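Local coordinates for protein putative TetR-family transcriptional regulator (Rhodococcus sp., PDB 2G3B) that probably binds DNA as a TetR-family transcriptional regulator, likely a repressor, through an N-terminal helix-turn-helix domain, at residues Leu9-Thr14 and Glu31-Ser36; Leu24-Val29 and Ile48-Ala53; Asn56-Arg61 and Leu99-Leu104. One frame throughout, in Å; residues are numbered along the deposited sequence.

All three contacts are apolar and free of hydrogen bonds between their segments, but they differ in depth and role. Interactions 1 and 2 lie in the N-terminal DNA-binding domain and share helix 26-33. Interaction 1 sets its C-terminal end on helix 2-23 with small residues and is only partly buried; interaction 2 packs its N-terminal end, with L24 of the loop leading into it, on helix 47-66 through larger side chains and is buried. S12 of interaction 1 touches V29 and L50 of interaction 2. Interaction 3 uses helix 47-66 again, further along, and joins it to helix 92-110 near the centre of the chain, where charged groups flank the apolar core.

Interaction 1. Residues Leu9-Thr14 and Glu31-Ser36; sequences LKASAT and EVAGVS
A11 meets V32 and A33 through a single methyl group. Its CB lies 3.6 Å from V32 CG1 and 4.2 Å from A33 CB, so one methyl rests on two consecutive residues of the last turn of helix 26-33. V32 presents CG1 rather than CG2: CG1 stands anti to the backbone N (chi1 174°), which places that branch over A11. With alanine on both sides, A11 CA and A33 CA come within 6.0 Å. No hydrogen bond crosses between the segments. Around this core, A11 also touches V29, while A33 packs on A7 and I8 of helix 2-23. G34 is the first residue to leave helical phi/psi, in a Schellman motif with a positive phi of 73°; its N bonds to E31 O at 3.0 Å. The chain then runs through V35, which lies against R4 and I8, to S36, whose OG caps the N-terminus of helix 37-44 by bonding to L39 N. Docked this way on helix 2-23, helix 26-33 and the glycine turn form the first half of the predicted helix-turn-helix motif in a TetR-type DNA-binding domain.

Interaction 2. Residues Leu24-Val29 and Ile48-Ala53; sequences LRVNDV and IGLLEA
V29 N bonds to R25 O at 2.9 Å, closing the first turn of helix 26-33, where V26 and, two residues earlier in the loop, L24 meet L50 and L51. No polar bond joins the two segments; what they share is a set of methyl contacts. L24 takes part through CD2, which faces two successive leucines. CD2 of L24 approaches CD2 of L51 to 3.3 Å, shorter than two methyl carbons normally come, so the exact value is doubtful. The two leucines run alongside one another with opposed headings and meet at their CD2 methyls. The CD2 of L24 also comes within 4.3 Å of L50 CD2, and V26 CG2 reaches that same L50 methyl at 4.4 Å. One L50 methyl thus serves both L24 of the loop and V26 of the helix's first turn. With CG of L24 anti to the backbone N (chi1 177°), the branch extends toward helix 47-66. R25, at the N-cap position, turns its side chain from the contact and pairs NH1 with D28 OD2 at 3.6 Å on the outer side. Helix 2-23 lines the same apolar layer: its A15 touches L24, and I21 touches L51. Helix 37-44, the second helix of the predicted helix-turn-helix, adjoins through Y41 on V26, L40 on V29 and F44 on A53.

Interaction 3. Residues Asn56-Arg61 and Leu99-Leu104; sequences NYINDR and LAWNEL
I58 makes every close contact between the two segments, and its two branches divide the work. CD1, at the end of the longer branch, lies 3.7 Å from A100 CB and 4.0 Å from L104 CD1; the ends of I58 and L104 meet tip to tip, while A100 offers only its methyl. These two partners are one helical turn apart on helix 92-110, so CD1 rests against one ridge of that helix. The shorter branch, CG2, approaches W101 CE3 at 4.2 Å, oblique to the indole. The I58 torsions explain the division: CG1 is anti to the carbonyl carbon (chi1 -69°) and carries CD1 outward, leaving CG2 anti to the backbone N and turned to the tryptophan. The short helical segments are steeply inclined in a broadly antiparallel sense, 139° between their N-to-C directions, with axes 10.6 Å apart at closest approach.

Polar interactions lie beside this apolar core. R61, from the next turn of helix 47-66, pairs NH2 with E96 OE1 and bonds NE to N97 OD1, both on helix 92-110, and so adds a charged tie between the same two helices.

As in other TetR-family proteins, helix 47-66 leads from the DNA-binding domain towards the C-terminal domain, and this contact packs it on helix 92-110 of the latter. Other helices adjoin the pair: helix 115-139 packs on W101 through L118, T121 and T122, E160 of helix 148-167 also touches that indole, and I21 of helix 2-23 meets L104. On helix 92-110, L99 and N102 meet V109 of the second subunit, and E103 OE2 forms a salt bridge with R22 of that subunit.

Interaction 1. Residues Leu9-Thr14 and Glu31-Ser36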
ATOM      1  N   LEU A   9      11.963  16.651 -13.296  1.00 30.80           N
ATOM      2  CA  LEU A   9      11.281  15.925 -12.211  1.00 30.99           C
ATOM      3  C   LEU A   9       9.835  15.616 -12.644  1.00 31.66           C
ATOM      4  O   LEU A   9       9.328  14.502 -12.472  1.00 34.52           O
ATOM      5  CB  LEU A   9      11.361  16.758 -10.907  1.00 30.08           C
ATOM      6  CG  LEU A   9      12.820  16.849 -10.409  1.00 30.93           C
ATOM      7  CD1 LEU A   9      12.993  17.666  -9.164  1.00 31.90           C
ATOM      8  CD2 LEU A   9      13.391  15.444 -10.245  1.00 31.13           C
ATOM      9  N   LYS A  10       9.182  16.590 -13.263  1.00 32.63           N
ATOM     10  CA  LYS A  10       7.840  16.374 -13.801  1.00 32.35           C
ATOM     11  C   LYS A  10       7.814  15.180 -14.804  1.00 31.76           C
ATOM     12  O   LYS A  10       6.895  14.344 -14.789  1.00 31.52           O
ATOM     13  CB  LYS A  10       7.409  17.666 -14.465  1.00 32.59           C
ATOM     14  CG  LYS A  10       6.077  17.639 -15.177  1.00 34.65           C
ATOM     15  CD  LYS A  10       6.006  18.878 -16.054  1.00 42.14           C
ATOM     16  CE  LYS A  10       5.722  20.095 -15.182  1.00 45.21           C
ATOM     17  N   ALA A  11       8.787  15.142 -15.715  1.00 30.40           N
ATOM     18  CA  ALA A  11       8.908  14.036 -16.672  1.00 29.99           C
ATOM     19  C   ALA A  11       9.251  12.729 -15.960  1.00 30.92           C
ATOM     20  O   ALA A  11       8.830  11.653 -16.366  1.00 32.03           O
ATOM     21  CB  ALA A  11      10.013  14.384 -17.756  1.00 29.15           C
ATOM     22  N   SER A  12      10.024  12.818 -14.887  1.00 31.72           N
ATOM     23  CA  SER A  12      10.381  11.638 -14.115  1.00 32.92           C
ATOM     24  C   SER A  12       9.162  11.061 -13.413  1.00 32.00           C
ATOM     25  O   SER A  12       8.958   9.854 -13.458  1.00 32.00           O
ATOM     26  CB  SER A  12      11.497  11.980 -13.102  1.00 33.80           C
ATOM     27  OG  SER A  12      12.683  12.340 -13.832  1.00 37.13           O
ATOM     28  N   ALA A  13       8.358  11.921 -12.789  1.00 31.98           N
ATOM     29  CA  ALA A  13       7.076  11.495 -12.187  1.00 31.87           C
ATOM     30  C   ALA A  13       6.155  10.729 -13.172  1.00 31.80           C
ATOM     31  O   ALA A  13       5.609   9.656 -12.834  1.00 33.28           O
ATOM     32  CB  ALA A  13       6.350  12.720 -11.591  1.00 31.13           C
ATOM     33  N   THR A  14       5.995  11.256 -14.384  1.00 29.92           N
ATOM     34  CA  THR A  14       5.214  10.578 -15.423  1.00 30.77           C
ATOM     35  C   THR A  14       5.768   9.201 -15.856  1.00 31.04           C
ATOM     36  O   THR A  14       5.013   8.253 -15.972  1.00 31.01           O
ATOM     37  CB  THR A  14       5.097  11.500 -16.668  1.00 31.57           C
ATOM     38  OG1 THR A  14       4.581  12.761 -16.233  1.00 32.10           O
ATOM     39  CG2 THR A  14       4.175  10.883 -17.751  1.00 32.88           C
ATOM     40  N   GLU A  31      14.812  13.735 -22.844  1.00 36.70           N
ATOM     41  CA  GLU A  31      14.110  14.128 -24.085  1.00 36.79           C
ATOM     42  C   GLU A  31      12.724  14.729 -23.768  1.00 36.44           C
ATOM     43  O   GLU A  31      12.396  15.814 -24.232  1.00 36.99           O
ATOM     44  CB  GLU A  31      13.949  12.944 -25.027  1.00 36.95           C
ATOM     45  CG  GLU A  31      15.082  12.713 -25.961  1.00 39.85           C
ATOM     46  N   VAL A  32      11.931  14.055 -22.933  1.00 36.38           N
ATOM     47  CA  VAL A  32      10.630  14.603 -22.552  1.00 36.00           C
ATOM     48  C   VAL A  32      10.814  16.009 -22.015  1.00 36.12           C
ATOM     49  O   VAL A  32      10.051  16.933 -22.383  1.00 35.67           O
ATOM     50  CB  VAL A  32       9.854  13.713 -21.538  1.00 36.02           C
ATOM     51  CG1 VAL A  32       8.584  14.406 -21.066  1.00 35.67           C
ATOM     52  CG2 VAL A  32       9.472  12.396 -22.203  1.00 36.78           C
ATOM     53  N   ALA A  33      11.880  16.203 -21.236  1.00 34.47           N
ATOM     54  CA  ALA A  33      12.013  17.437 -20.494  1.00 33.68           C
ATOM     55  C   ALA A  33      12.625  18.545 -21.327  1.00 32.91           C
ATOM     56  O   ALA A  33      12.708  19.668 -20.854  1.00 32.49           O
ATOM     57  CB  ALA A  33      12.801  17.229 -19.141  1.00 32.23           C
ATOM     58  N   GLY A  34      13.043  18.219 -22.550  1.00 32.86           N
ATOM     59  CA  GLY A  34      13.658  19.174 -23.470  1.00 32.22           C
ATOM     60  C   GLY A  34      15.066  19.535 -23.027  1.00 31.91           C
ATOM     61  O   GLY A  34      15.556  20.669 -23.274  1.00 28.89           O
ATOM     62  N   VAL A  35      15.724  18.600 -22.338  1.00 30.70           N
ATOM     63  CA  VAL A  35      17.112  18.869 -21.896  1.00 31.32           C
ATOM     64  C   VAL A  35      18.067  17.745 -22.279  1.00 31.60           C
ATOM     65  O   VAL A  35      17.625  16.743 -22.795  1.00 33.99           O
ATOM     66  CB  VAL A  35      17.157  19.130 -20.373  1.00 31.30           C
ATOM     67  CG1 VAL A  35      16.233  20.359 -20.020  1.00 33.57           C
ATOM     68  CG2 VAL A  35      16.722  17.875 -19.601  1.00 28.73           C
ATOM     69  N   SER A  36      19.358  17.894 -21.996  1.00 31.14           N
ATOM     70  CA  SER A  36      20.325  16.869 -22.316  1.00 29.85           C
ATOM     71  C   SER A  36      20.472  15.941 -21.118  1.00 29.93           C
ATOM     72  O   SER A  36      20.362  16.364 -19.983  1.00 30.81           O
ATOM     73  CB  SER A  36      21.685  17.500 -22.608  1.00 30.63           C
ATOM     74  OG  SER A  36      22.245  17.963 -21.377  1.00 30.70           O
TER

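Interaction 2. Residues Leu24-Val29 and Ile48-Ala53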
ATOM      1  N   LEU A  24      11.744   3.837 -16.493  1.00 47.74           N
ATOM      2  CA  LEU A  24      12.385   5.140 -16.392  1.00 46.85           C
ATOM      3  C   LEU A  24      13.780   5.066 -17.008  1.00 46.49           C
ATOM      4  O   LEU A  24      14.661   4.348 -16.506  1.00 46.39           O
ATOM      5  CB  LEU A  24      12.529   5.559 -14.931  1.00 46.65           C
ATOM      6  CG  LEU A  24      13.246   6.864 -14.570  1.00 47.64           C
ATOM      7  CD1 LEU A  24      12.324   8.077 -14.682  1.00 46.25           C
ATOM      8  CD2 LEU A  24      13.782   6.797 -13.119  1.00 47.93           C
ATOM      9  N   ARG A  25      13.983   5.845 -18.063  1.00 44.59           N
ATOM     10  CA  ARG A  25      15.255   5.899 -18.700  1.00 43.43           C
ATOM     11  C   ARG A  25      15.671   7.393 -18.736  1.00 42.90           C
ATOM     12  O   ARG A  25      14.873   8.271 -19.113  1.00 41.00           O
ATOM     13  CB  ARG A  25      15.125   5.295 -20.101  1.00 43.41           C
ATOM     14  CG  ARG A  25      15.012   3.749 -20.185  1.00 42.22           C
ATOM     15  CD  ARG A  25      15.308   3.295 -21.648  1.00 46.82           C
ATOM     16  NE  ARG A  25      16.735   3.361 -22.029  1.00 52.65           N
ATOM     17  CZ  ARG A  25      17.291   4.169 -22.949  1.00 53.46           C
ATOM     18  NH1 ARG A  25      16.573   5.026 -23.669  1.00 55.12           N
ATOM     19  NH2 ARG A  25      18.591   4.108 -23.155  1.00 53.17           N
ATOM     20  N   VAL A  26      16.893   7.670 -18.305  1.00 42.03           N
ATOM     21  CA  VAL A  26      17.460   9.053 -18.316  1.00 43.30           C
ATOM     22  C   VAL A  26      17.317   9.756 -19.662  1.00 42.89           C
ATOM     23  O   VAL A  26      16.923  10.935 -19.733  1.00 43.73           O
ATOM     24  CB  VAL A  26      18.930   9.028 -17.860  1.00 43.12           C
ATOM     25  CG1 VAL A  26      19.673  10.327 -18.204  1.00 44.53           C
ATOM     26  CG2 VAL A  26      18.988   8.745 -16.347  1.00 44.43           C
ATOM     27  N   ASN A  27      17.599   9.031 -20.730  1.00 42.08           N
ATOM     28  CA  ASN A  27      17.526   9.602 -22.079  1.00 42.55           C
ATOM     29  C   ASN A  27      16.126   9.998 -22.471  1.00 42.25           C
ATOM     30  O   ASN A  27      15.915  11.040 -23.114  1.00 40.45           O
ATOM     31  CB  ASN A  27      18.031   8.600 -23.096  1.00 43.55           C
ATOM     32  CG  ASN A  27      19.516   8.656 -23.267  1.00 46.82           C
ATOM     33  OD1 ASN A  27      20.224   9.293 -22.477  1.00 51.88           O
ATOM     34  ND2 ASN A  27      20.012   7.986 -24.310  1.00 50.19           N
ATOM     35  N   ASP A  28      15.156   9.163 -22.083  1.00 41.41           N
ATOM     36  CA  ASP A  28      13.766   9.461 -22.386  1.00 41.91           C
ATOM     37  C   ASP A  28      13.237  10.640 -21.543  1.00 41.22           C
ATOM     38  O   ASP A  28      12.620  11.581 -22.097  1.00 41.65           O
ATOM     39  CB  ASP A  28      12.885   8.209 -22.233  1.00 42.40           C
ATOM     40  CG  ASP A  28      13.337   7.062 -23.140  1.00 44.82           C
ATOM     41  OD1 ASP A  28      13.810   7.311 -24.283  1.00 46.92           O
ATOM     42  OD2 ASP A  28      13.214   5.899 -22.716  1.00 49.42           O
ATOM     43  N   VAL A  29      13.512  10.590 -20.236  1.00 39.60           N
ATOM     44  CA  VAL A  29      13.196  11.676 -19.293  1.00 38.79           C
ATOM     45  C   VAL A  29      13.783  12.988 -19.782  1.00 38.15           C
ATOM     46  O   VAL A  29      13.086  14.005 -19.947  1.00 38.32           O
ATOM     47  CB  VAL A  29      13.770  11.383 -17.877  1.00 38.72           C
ATOM     48  CG1 VAL A  29      13.631  12.633 -16.964  1.00 38.26           C
ATOM     49  CG2 VAL A  29      13.044  10.225 -17.256  1.00 38.21           C
ATOM     50  N   ILE A  48      20.009   7.074  -8.819  1.00 31.04           N
ATOM     51  CA  ILE A  48      19.431   7.149  -7.455  1.00 32.45           C
ATOM     52  C   ILE A  48      19.194   8.612  -7.008  1.00 31.06           C
ATOM     53  O   ILE A  48      18.184   8.907  -6.365  1.00 31.70           O
ATOM     54  CB  ILE A  48      20.231   6.286  -6.391  1.00 33.08           C
ATOM     55  CG1 ILE A  48      19.424   6.076  -5.105  1.00 32.10           C
ATOM     56  CG2 ILE A  48      21.624   6.841  -6.047  1.00 34.13           C
ATOM     57  CD1 ILE A  48      18.045   5.398  -5.291  1.00 35.07           C
ATOM     58  N   GLY A  49      20.118   9.512  -7.335  1.00 30.22           N
ATOM     59  CA  GLY A  49      19.889  10.963  -7.027  1.00 29.58           C
ATOM     60  C   GLY A  49      18.624  11.481  -7.716  1.00 28.90           C
ATOM     61  O   GLY A  49      17.853  12.249  -7.130  1.00 29.06           O
ATOM     62  N   LEU A  50      18.402  11.057  -8.970  1.00 28.78           N
ATOM     63  CA  LEU A  50      17.182  11.407  -9.730  1.00 28.98           C
ATOM     64  C   LEU A  50      15.931  10.930  -8.991  1.00 30.14           C
ATOM     65  O   LEU A  50      14.957  11.691  -8.793  1.00 30.03           O
ATOM     66  CB  LEU A  50      17.241  10.867 -11.219  1.00 30.45           C
ATOM     67  CG  LEU A  50      15.989  11.122 -12.128  1.00 29.46           C
ATOM     68  CD1 LEU A  50      15.789  12.630 -12.324  1.00 27.27           C
ATOM     69  CD2 LEU A  50      16.014  10.419 -13.515  1.00 27.89           C
ATOM     70  N   LEU A  51      15.959   9.681  -8.534  1.00 30.59           N
ATOM     71  CA  LEU A  51      14.760   9.078  -7.923  1.00 31.50           C
ATOM     72  C   LEU A  51      14.475   9.730  -6.569  1.00 30.26           C
ATOM     73  O   LEU A  51      13.304  10.050  -6.243  1.00 32.11           O
ATOM     74  CB  LEU A  51      14.944   7.559  -7.765  1.00 31.24           C
ATOM     75  CG  LEU A  51      14.981   6.749  -9.076  1.00 36.09           C
ATOM     76  CD1 LEU A  51      15.410   5.315  -8.855  1.00 37.28           C
ATOM     77  CD2 LEU A  51      13.662   6.783  -9.786  1.00 40.44           C
ATOM     78  N   GLU A  52      15.535   9.922  -5.787  1.00 30.84           N
ATOM     79  CA  GLU A  52      15.418  10.670  -4.524  1.00 32.07           C
ATOM     80  C   GLU A  52      14.753  12.017  -4.764  1.00 31.10           C
ATOM     81  O   GLU A  52      13.793  12.361  -4.116  1.00 30.86           O
ATOM     82  CB  GLU A  52      16.770  10.898  -3.884  1.00 31.58           C
ATOM     83  CG  GLU A  52      16.631  11.790  -2.618  1.00 34.55           C
ATOM     84  CD  GLU A  52      17.924  11.905  -1.786  1.00 37.54           C
ATOM     85  OE1 GLU A  52      18.542  10.862  -1.483  1.00 43.01           O
ATOM     86  OE2 GLU A  52      18.315  13.040  -1.421  1.00 41.18           O
ATOM     87  N   ALA A  53      15.248  12.780  -5.738  1.00 31.22           N
ATOM     88  CA  ALA A  53      14.656  14.081  -6.033  1.00 29.73           C
ATOM     89  C   ALA A  53      13.218  13.964  -6.557  1.00 29.73           C
ATOM     90  O   ALA A  53      12.360  14.830  -6.253  1.00 29.50           O
ATOM     91  CB  ALA A  53      15.573  14.885  -7.009  1.00 29.64           C
TER

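Interaction 3. Residues Asn56-Arg61 and Leu99-Leu104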
ATOM      1  N   ASN A  56      10.864  13.460  -3.661  1.00 31.72           N
ATOM      2  CA  ASN A  56      10.573  14.717  -2.967  1.00 32.10           C
ATOM      3  C   ASN A  56       9.648  15.653  -3.782  1.00 33.55           C
ATOM      4  O   ASN A  56       8.779  16.330  -3.211  1.00 34.40           O
ATOM      5  CB  ASN A  56      11.863  15.432  -2.587  1.00 33.77           C
ATOM      6  CG  ASN A  56      12.491  14.860  -1.336  1.00 34.69           C
ATOM      7  OD1 ASN A  56      11.780  14.382  -0.397  1.00 35.67           O
ATOM      8  ND2 ASN A  56      13.810  14.852  -1.317  1.00 35.25           N
ATOM      9  N   TYR A  57       9.865  15.701  -5.095  1.00 32.44           N
ATOM     10  CA  TYR A  57       9.003  16.442  -6.026  1.00 32.65           C
ATOM     11  C   TYR A  57       7.512  16.016  -5.886  1.00 31.69           C
ATOM     12  O   TYR A  57       6.639  16.860  -5.724  1.00 32.09           O
ATOM     13  CB  TYR A  57       9.512  16.203  -7.445  1.00 33.18           C
ATOM     14  CG  TYR A  57       8.750  16.995  -8.497  1.00 33.39           C
ATOM     15  CD1 TYR A  57       9.011  18.341  -8.678  1.00 29.47           C
ATOM     16  CD2 TYR A  57       7.726  16.397  -9.241  1.00 36.01           C
ATOM     17  CE1 TYR A  57       8.302  19.090  -9.615  1.00 34.94           C
ATOM     18  CE2 TYR A  57       7.004  17.140 -10.188  1.00 37.65           C
ATOM     19  CZ  TYR A  57       7.319  18.478 -10.367  1.00 36.72           C
ATOM     20  OH  TYR A  57       6.649  19.249 -11.307  1.00 42.40           O
ATOM     21  N   ILE A  58       7.263  14.709  -5.938  1.00 31.55           N
ATOM     22  CA  ILE A  58       5.920  14.107  -5.818  1.00 32.15           C
ATOM     23  C   ILE A  58       5.311  14.489  -4.448  1.00 32.80           C
ATOM     24  O   ILE A  58       4.115  14.893  -4.347  1.00 31.26           O
ATOM     25  CB  ILE A  58       6.029  12.564  -6.005  1.00 33.52           C
ATOM     26  CG1 ILE A  58       6.408  12.252  -7.481  1.00 34.25           C
ATOM     27  CG2 ILE A  58       4.758  11.852  -5.629  1.00 32.09           C
ATOM     28  CD1 ILE A  58       7.027  10.858  -7.649  1.00 38.83           C
ATOM     29  N   ASN A  59       6.148  14.399  -3.418  1.00 32.92           N
ATOM     30  CA  ASN A  59       5.687  14.790  -2.049  1.00 34.51           C
ATOM     31  C   ASN A  59       5.353  16.288  -1.956  1.00 35.10           C
ATOM     32  O   ASN A  59       4.326  16.659  -1.378  1.00 36.06           O
ATOM     33  CB  ASN A  59       6.708  14.429  -0.976  1.00 32.85           C
ATOM     34  CG  ASN A  59       6.159  14.628   0.469  1.00 35.09           C
ATOM     35  OD1 ASN A  59       5.063  14.186   0.776  1.00 33.10           O
ATOM     36  ND2 ASN A  59       6.881  15.358   1.282  1.00 30.16           N
ATOM     37  N   ASP A  60       6.219  17.134  -2.511  1.00 35.57           N
ATOM     38  CA  ASP A  60       5.929  18.558  -2.651  1.00 36.83           C
ATOM     39  C   ASP A  60       4.653  18.842  -3.423  1.00 36.47           C
ATOM     40  O   ASP A  60       3.881  19.685  -3.009  1.00 35.93           O
ATOM     41  CB  ASP A  60       7.088  19.314  -3.318  1.00 37.37           C
ATOM     42  CG  ASP A  60       8.313  19.412  -2.410  1.00 42.74           C
ATOM     43  OD1 ASP A  60       8.210  19.115  -1.193  1.00 49.14           O
ATOM     44  OD2 ASP A  60       9.379  19.768  -2.903  1.00 45.54           O
ATOM     45  N   ARG A  61       4.443  18.141  -4.533  1.00 35.79           N
ATOM     46  CA  ARG A  61       3.200  18.259  -5.290  1.00 38.10           C
ATOM     47  C   ARG A  61       1.956  17.830  -4.468  1.00 39.44           C
ATOM     48  O   ARG A  61       0.906  18.519  -4.510  1.00 39.57           O
ATOM     49  CB  ARG A  61       3.299  17.432  -6.581  1.00 38.95           C
ATOM     50  CG  ARG A  61       2.487  17.985  -7.737  1.00 42.69           C
ATOM     51  CD  ARG A  61       3.040  17.551  -9.114  1.00 39.96           C
ATOM     52  NE  ARG A  61       2.997  16.094  -9.274  1.00 37.73           N
ATOM     53  CZ  ARG A  61       3.201  15.480 -10.423  1.00 38.87           C
ATOM     54  NH1 ARG A  61       3.491  16.227 -11.508  1.00 35.34           N
ATOM     55  NH2 ARG A  61       3.136  14.145 -10.478  1.00 36.24           N
ATOM     56  N   LEU A  99      -0.015   7.002  -8.570  1.00 32.28           N
ATOM     57  CA  LEU A  99       0.593   5.943  -9.330  1.00 32.89           C
ATOM     58  C   LEU A  99       2.096   5.852  -9.116  1.00 32.78           C
ATOM     59  O   LEU A  99       2.607   4.740  -8.935  1.00 33.54           O
ATOM     60  CB  LEU A  99       0.320   6.068 -10.852  1.00 34.00           C
ATOM     61  CG  LEU A  99      -1.114   5.864 -11.284  1.00 35.09           C
ATOM     62  CD1 LEU A  99      -1.333   6.546 -12.678  1.00 36.36           C
ATOM     63  CD2 LEU A  99      -1.409   4.303 -11.290  1.00 32.43           C
ATOM     64  N   ALA A 100       2.795   6.990  -9.190  1.00 31.37           N
ATOM     65  CA  ALA A 100       4.268   7.044  -9.046  1.00 30.91           C
ATOM     66  C   ALA A 100       4.666   6.612  -7.641  1.00 32.00           C
ATOM     67  O   ALA A 100       5.545   5.785  -7.488  1.00 31.38           O
ATOM     68  CB  ALA A 100       4.795   8.440  -9.342  1.00 32.18           C
ATOM     69  N   TRP A 101       3.931   7.078  -6.618  1.00 31.61           N
ATOM     70  CA  TRP A 101       4.233   6.688  -5.252  1.00 32.70           C
ATOM     71  C   TRP A 101       3.995   5.187  -5.070  1.00 33.14           C
ATOM     72  O   TRP A 101       4.804   4.508  -4.468  1.00 34.18           O
ATOM     73  CB  TRP A 101       3.349   7.490  -4.278  1.00 33.40           C
ATOM     74  CG  TRP A 101       3.730   7.335  -2.893  1.00 35.39           C
ATOM     75  CD1 TRP A 101       3.226   6.416  -1.983  1.00 35.13           C
ATOM     76  CD2 TRP A 101       4.696   8.119  -2.189  1.00 35.13           C
ATOM     77  NE1 TRP A 101       3.861   6.598  -0.770  1.00 38.28           N
ATOM     78  CE2 TRP A 101       4.759   7.627  -0.868  1.00 34.90           C
ATOM     79  CE3 TRP A 101       5.556   9.162  -2.561  1.00 36.14           C
ATOM     80  CZ2 TRP A 101       5.622   8.181   0.104  1.00 36.34           C
ATOM     81  CZ3 TRP A 101       6.411   9.701  -1.605  1.00 36.30           C
ATOM     82  CH2 TRP A 101       6.428   9.205  -0.282  1.00 37.91           C
ATOM     83  N   ASN A 102       2.856   4.692  -5.543  1.00 33.74           N
ATOM     84  CA  ASN A 102       2.541   3.270  -5.543  1.00 34.11           C
ATOM     85  C   ASN A 102       3.679   2.410  -6.129  1.00 34.22           C
ATOM     86  O   ASN A 102       4.082   1.401  -5.529  1.00 33.20           O
ATOM     87  CB  ASN A 102       1.256   3.061  -6.370  1.00 33.92           C
ATOM     88  CG  ASN A 102       0.518   1.788  -5.992  1.00 38.84           C
ATOM     89  OD1 ASN A 102       0.500   0.832  -6.750  1.00 44.17           O
ATOM     90  ND2 ASN A 102      -0.086   1.778  -4.818  1.00 31.82           N
ATOM     91  N   GLU A 103       4.218   2.848  -7.281  1.00 33.61           N
ATOM     92  CA  GLU A 103       5.373   2.186  -7.930  1.00 33.74           C
ATOM     93  C   GLU A 103       6.632   2.217  -7.079  1.00 32.41           C
ATOM     94  O   GLU A 103       7.302   1.207  -6.892  1.00 32.61           O
ATOM     95  CB  GLU A 103       5.691   2.830  -9.299  1.00 33.47           C
ATOM     96  CG  GLU A 103       4.675   2.473 -10.387  1.00 35.33           C
ATOM     97  CD  GLU A 103       4.830   1.027 -10.883  1.00 39.18           C
ATOM     98  OE1 GLU A 103       5.896   0.383 -10.660  1.00 36.20           O
ATOM     99  OE2 GLU A 103       3.872   0.552 -11.541  1.00 43.56           O
ATOM    100  N   LEU A 104       6.967   3.382  -6.584  1.00 32.08           N
ATOM    101  CA  LEU A 104       8.153   3.512  -5.717  1.00 31.76           C
ATOM    102  C   LEU A 104       8.053   2.708  -4.444  1.00 31.99           C
ATOM    103  O   LEU A 104       9.047   2.063  -3.998  1.00 32.35           O
ATOM    104  CB  LEU A 104       8.352   4.981  -5.374  1.00 31.55           C
ATOM    105  CG  LEU A 104       8.779   5.806  -6.605  1.00 35.15           C
ATOM    106  CD1 LEU A 104       8.378   7.268  -6.416  1.00 36.33           C
ATOM    107  CD2 LEU A 104      10.286   5.681  -6.938  1.00 39.92           C
TER